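PDB 4QYT: uncharacterized protein C22E12.03c from Schizosaccharomyces pombe, which converts methylglyoxal to D-lactate in a single step without glutathione and takes part in protection against reactive oxygen species. Local coordinates for residues A[13-18]-A[78-83]; A[129-134]-A[160-165]. All blocks are in the same frame, centred on the assembly; numbering follows the deposited sequence.

Contact 1: A[13-18]-A[78-83]; sequences DGTDEI and IIPGGG. With EDO (1,2-ethanediol), chain G.
Asp16 and Gly81 carry the direct hydrogen bond between these two turns: Asp16 N gives its hydrogen to Gly81 O at 2.9 Å, a nearly straight bond (165° at the hydrogen) that comes from above the carbonyl plane. The same oxygen has two further neighbours. Thr15 CA brings a C-H to Gly81 O at 3.4 Å, and a water donates to it. That water accepts a hydrogen bond from Thr15 OG1 at 2.7 Å and also donates to Pro80 O, so it ties the threonine hydroxyl to two successive carbonyls. Thr15 OG1 is hydrogen-bonded to Ala12 N as well.

The apolar part is small. Thr15 CG2 lies anti to its own backbone N (the hydroxyl has chi1 -71°), which directs the methyl at Pro80 CG, 3.5 Å away, the two side chains crossing at a slant. Asp16 CB rests against the peptide between Gly81 and Gly82, while its carboxylate swings off the other way: OD2 caps Glu19 N at the start of helix 17-29, and OD1 forms a salt bridge with Arg29 of the second subunit.

Gly82 sits 4.4 Å from Asp16, CA to CA, and a side chain here would run into Gly14 O and Asp16 N. Beyond it, Gly83 N donates to O1 of a 1,2-ethanediol, probably picked up from the crystallisation liquor, at 2.9 Å.

Gly82 N is hydrogen-bonded to the sulfinate of the oxidised cysteine at position 114, and Gly81 N makes a weak bond to Glu19. With Gly81 O held by Asp16 and the water, the peptide linking Gly81 to Gly82 is fixed in orientation, its N-H kept pointing at the oxidised cysteine side chain, beside Glu19.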
loop_
_atom_site.group_PDB
_atom_site.type_symbol
_atom_site.label_atom_id
_atom_site.label_comp_id
_atom_site.label_asym_id
_atom_site.label_seq_id
_atom_site.Cartn_x
_atom_site.Cartn_y
_atom_site.Cartn_z
ATOM N N ASP A 13 14.637 6.061 4.149
ATOM C CA ASP A 13 13.824 6.783 5.120
ATOM C C ASP A 13 13.005 7.828 4.378
ATOM O O ASP A 13 13.519 8.556 3.532
ATOM C CB ASP A 13 14.736 7.373 6.205
ATOM C CG ASP A 13 15.441 6.299 6.964
ATOM O OD1 ASP A 13 14.786 5.466 7.583
ATOM O OD2 ASP A 13 16.681 6.182 6.822
ATOM N N GLY A 14 11.710 7.892 4.677
ATOM C CA GLY A 14 10.859 8.833 3.972
ATOM C C GLY A 14 10.176 8.263 2.738
ATOM O O GLY A 14 9.436 9.004 2.074
ATOM N N THR A 15 10.369 6.968 2.415
ATOM C CA THR A 15 9.653 6.389 1.280
ATOM C C THR A 15 8.168 6.226 1.625
ATOM O O THR A 15 7.810 5.778 2.731
ATOM C CB THR A 15 10.268 5.027 0.891
ATOM O OG1 THR A 15 11.554 5.255 0.288
ATOM C CG2 THR A 15 9.377 4.253 -0.050
ATOM N N ASP A 16 7.318 6.505 0.649
ATOM C CA ASP A 16 5.885 6.347 0.838
ATOM C C ASP A 16 5.449 4.883 0.968
ATOM O O ASP A 16 5.784 4.052 0.126
ATOM C CB ASP A 16 5.149 6.994 -0.337
ATOM C CG ASP A 16 3.678 6.941 -0.143
ATOM O OD1 ASP A 16 3.198 7.714 0.714
ATOM O OD2 ASP A 16 3.010 6.143 -0.830
ATOM N N GLU A 17 4.642 4.629 1.983
ATOM C CA GLU A 17 4.169 3.266 2.258
ATOM C C GLU A 17 3.302 2.706 1.134
ATOM O O GLU A 17 3.397 1.507 0.799
ATOM C CB GLU A 17 3.368 3.228 3.549
ATOM C CG GLU A 17 4.128 3.528 4.837
ATOM C CD GLU A 17 4.264 4.984 5.239
ATOM O OE1 GLU A 17 4.121 5.895 4.364
ATOM O OE2 GLU A 17 4.541 5.222 6.423
ATOM N N ILE A 18 2.412 3.524 0.584
ATOM C CA ILE A 18 1.486 3.054 -0.438
ATOM C C ILE A 18 2.246 2.696 -1.715
ATOM O O ILE A 18 1.994 1.637 -2.337
ATOM C CB ILE A 18 0.372 4.089 -0.681
ATOM C CG1 ILE A 18 -0.493 4.212 0.566
ATOM C CG2 ILE A 18 -0.433 3.722 -1.908
ATOM C CD1 ILE A 18 -1.383 5.462 0.584
ATOM N N ILE A 78 12.988 -0.273 -9.134
ATOM C CA ILE A 78 11.805 0.551 -8.839
ATOM C C ILE A 78 12.193 1.593 -7.791
ATOM O O ILE A 78 12.739 1.278 -6.739
ATOM C CB ILE A 78 10.635 -0.332 -8.324
ATOM C CG1 ILE A 78 10.305 -1.448 -9.325
ATOM C CG2 ILE A 78 9.414 0.559 -8.033
ATOM C CD1 ILE A 78 9.268 -2.410 -8.832
ATOM N N ILE A 79 11.761 2.827 -8.084
ATOM C CA ILE A 79 12.023 3.979 -7.247
ATOM C C ILE A 79 10.677 4.550 -6.850
ATOM O O ILE A 79 9.926 5.123 -7.674
ATOM C CB ILE A 79 12.901 5.039 -7.927
ATOM C CG1 ILE A 79 14.120 4.344 -8.521
ATOM C CG2 ILE A 79 13.377 6.036 -6.868
ATOM C CD1 ILE A 79 15.053 5.239 -9.299
ATOM N N PRO A 80 10.311 4.325 -5.587
ATOM C CA PRO A 80 9.064 4.889 -5.101
ATOM C C PRO A 80 9.252 6.347 -4.655
ATOM O O PRO A 80 10.375 6.859 -4.593
ATOM C CB PRO A 80 8.720 3.962 -3.927
ATOM C CG PRO A 80 10.094 3.539 -3.404
ATOM C CD PRO A 80 10.974 3.460 -4.593
ATOM N N GLY A 81 8.118 6.980 -4.312
ATOM C CA GLY A 81 8.123 8.368 -3.892
ATOM C C GLY A 81 7.997 8.559 -2.400
ATOM O O GLY A 81 8.516 7.774 -1.619
ATOM N N GLY A 82 7.266 9.607 -2.032
ATOM C CA GLY A 82 7.422 10.214 -0.722
ATOM C C GLY A 82 8.499 11.284 -0.793
ATOM O O GLY A 82 9.558 11.047 -1.377
ATOM N N GLY A 83 8.276 12.465 -0.226
ATOM C CA GLY A 83 9.195 13.572 -0.475
ATOM C C GLY A 83 10.623 13.279 -0.040
ATOM O O GLY A 83 11.570 13.478 -0.812
HETATM C C1 EDO G . 5.395 13.359 0.457
HETATM O O1 EDO G . 6.210 13.515 1.592
HETATM C C2 EDO G . 4.735 12.033 0.730
HETATM O O2 EDO G . 3.441 12.063 0.205
HETATM O O HOH W 1 11.135 6.882 -1.839
#

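Contact 2: A[129-134]-A[160-165]; sequences QITGHP and TSQGPG
Thr160 reaches across to the backbone of Thr131, where its hydroxyl takes the hydrogen of Thr131 N: the N to OG1 distance is 3.0 Å and the bond is almost straight at 172°. OG1 gets there because it stands between the Thr160 backbone N and carbonyl carbon (chi1 61°), with CG2 turned toward Ile130. That methyl meets Ile130 CG1 at 3.7 Å, and the two side chains cross at about a right angle. A valine in place of Thr160 is likely to leave the buried Thr131 N-H without its acceptor.

Thr131 and Gln162 also cross nearly perpendicularly. Thr131 OG1 meets Gln162 CG at 3.3 Å, while the threonine methyl CG2 packs on Ser161 CA at 3.6 Å. Thr131 OG1 is hydrogen-bonded to Leu148 O, and Gln162 NE2 to Tyr147 OH and Asp149. Tyr147 OH also binds Gly132 O, so one phenol bonds to both segments. Between them the backbones exchange two CA-H...O contacts, one of them from Gly132 CA to Ser161 O at 3.5 Å.

His133 meets Gln162 O through the edge of its ring, His133 CD2 to Gln162 O being 3.4 Å, and its CA is closer still to that oxygen at 3.1 Å. Outside the two segments, ND1 is hydrogen-bonded to Ser135 OG and NE2 to Ser190 O of the second subunit, so both ring nitrogens have partners and the rotation of the ring is fixed.

The two segments run in nearly the same direction, 13° apart, as strand ends leading into loops. The first places His133, inferred to be catalytic, in the active site of the DJ-1/PfpI fold, at the dimer interface.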
loop_
_atom_site.group_PDB
_atom_site.type_symbol
_atom_site.label_atom_id
_atom_site.label_comp_id
_atom_site.label_asym_id
_atom_site.label_seq_id
_atom_site.Cartn_x
_atom_site.Cartn_y
_atom_site.Cartn_z
ATOM N N GLN A 129 8.953 12.107 -22.768
ATOM C CA GLN A 129 7.724 12.272 -21.992
ATOM C C GLN A 129 7.861 11.623 -20.617
ATOM O O GLN A 129 8.698 10.738 -20.425
ATOM C CB GLN A 129 6.554 11.639 -22.743
ATOM C CG GLN A 129 6.375 12.220 -24.144
ATOM C CD GLN A 129 5.098 11.770 -24.827
ATOM O OE1 GLN A 129 4.323 12.598 -25.314
ATOM N NE2 GLN A 129 4.956 10.459 -25.008
ATOM N N ILE A 130 7.036 12.062 -19.669
ATOM C CA ILE A 130 7.130 11.585 -18.288
ATOM C C ILE A 130 5.830 11.926 -17.612
ATOM O O ILE A 130 5.105 12.840 -18.034
ATOM C CB ILE A 130 8.360 12.198 -17.572
ATOM C CG1 ILE A 130 8.927 11.236 -16.516
ATOM C CG2 ILE A 130 8.071 13.615 -17.061
ATOM C CD1 ILE A 130 10.237 11.681 -15.918
ATOM N N THR A 131 5.557 11.248 -16.511
ATOM C CA THR A 131 4.632 11.813 -15.547
ATOM C C THR A 131 5.224 11.709 -14.160
ATOM O O THR A 131 6.294 11.149 -13.988
ATOM C CB THR A 131 3.225 11.185 -15.630
ATOM O OG1 THR A 131 2.313 12.036 -14.929
ATOM C CG2 THR A 131 3.179 9.812 -15.035
ATOM N N GLY A 132 4.513 12.257 -13.195
ATOM C CA GLY A 132 4.947 12.235 -11.814
ATOM C C GLY A 132 3.892 12.956 -11.026
ATOM O O GLY A 132 2.759 13.243 -11.493
ATOM N N HIS A 133 4.166 13.206 -9.755
ATOM C CA HIS A 133 3.148 13.817 -8.921
ATOM C C HIS A 133 2.943 15.256 -9.402
ATOM O O HIS A 133 3.910 15.903 -9.777
ATOM C CB HIS A 133 3.591 13.772 -7.456
ATOM C CG HIS A 133 2.477 14.057 -6.494
ATOM N ND1 HIS A 133 2.287 15.298 -5.931
ATOM C CD2 HIS A 133 1.409 13.312 -6.112
ATOM C CE1 HIS A 133 1.155 15.306 -5.251
ATOM N NE2 HIS A 133 0.622 14.099 -5.306
ATOM N N PRO A 134 1.667 15.701 -9.486
ATOM C CA PRO A 134 1.398 17.091 -9.893
ATOM C C PRO A 134 2.271 18.106 -9.166
ATOM O O PRO A 134 2.636 19.126 -9.741
ATOM C CB PRO A 134 -0.072 17.272 -9.545
ATOM C CG PRO A 134 -0.638 15.912 -9.780
ATOM C CD PRO A 134 0.411 14.951 -9.275
ATOM N N THR A 160 6.770 5.581 -15.587
ATOM C CA THR A 160 6.572 6.599 -14.557
ATOM C C THR A 160 5.092 6.747 -14.223
ATOM O O THR A 160 4.223 6.353 -15.005
ATOM C CB THR A 160 7.215 7.944 -14.955
ATOM O OG1 THR A 160 6.636 8.446 -16.160
ATOM C CG2 THR A 160 8.705 7.842 -15.054
ATOM N N SER A 161 4.815 7.198 -13.003
ATOM C CA SER A 161 3.449 7.264 -12.513
ATOM C C SER A 161 3.283 8.338 -11.450
ATOM O O SER A 161 4.244 8.888 -10.969
ATOM C CB SER A 161 3.063 5.899 -11.988
ATOM O OG SER A 161 1.715 5.738 -11.667
ATOM N N GLN A 162 2.042 8.723 -11.185
ATOM C CA GLN A 162 1.764 9.987 -10.513
ATOM C C GLN A 162 1.802 9.964 -8.983
ATOM O O GLN A 162 2.298 10.917 -8.367
ATOM C CB GLN A 162 0.402 10.509 -10.963
ATOM C CG GLN A 162 0.385 10.875 -12.448
ATOM C CD GLN A 162 -0.871 11.583 -12.867
ATOM O OE1 GLN A 162 -1.977 11.081 -12.678
ATOM N NE2 GLN A 162 -0.709 12.774 -13.447
ATOM N N GLY A 163 1.188 8.993 -8.324
ATOM C CA GLY A 163 0.983 9.157 -6.896
ATOM C C GLY A 163 0.452 7.939 -6.215
ATOM O O GLY A 163 0.329 6.881 -6.814
ATOM N N PRO A 164 0.106 8.078 -4.933
ATOM C CA PRO A 164 -0.375 6.900 -4.220
ATOM C C PRO A 164 -1.564 6.279 -4.881
ATOM O O PRO A 164 -1.670 5.068 -4.935
ATOM C CB PRO A 164 -0.692 7.435 -2.816
ATOM C CG PRO A 164 -0.093 8.751 -2.741
ATOM C CD PRO A 164 0.254 9.262 -4.072
ATOM N N GLY A 165 -2.456 7.094 -5.432
ATOM C CA GLY A 165 -3.632 6.558 -6.115
ATOM C C GLY A 165 -3.347 5.762 -7.362
ATOM O O GLY A 165 -4.198 5.001 -7.785
#

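How the contacts relate
Contacts 1 and 2 lie about 13 Å apart, centre to centre, and border the active site from different parts of the fold. Contact 1 follows strands 7-12 and 76-79 of the main mixed sheet; contact 2 joins the end of strand 158-161, in that sheet, to the end of 129-130, which lies outside it in a small parallel pair. They touch directly where Ile18 CG2 packs on Pro164 O at 3.5 Å. Glu19, inferred to be catalytic, joins them: between nearest atoms, its side chain is about 3 Å from Gly81 and about 4 Å from Gly163. Arg29 of the second subunit meets both contacts, through Asp16 and Pro164.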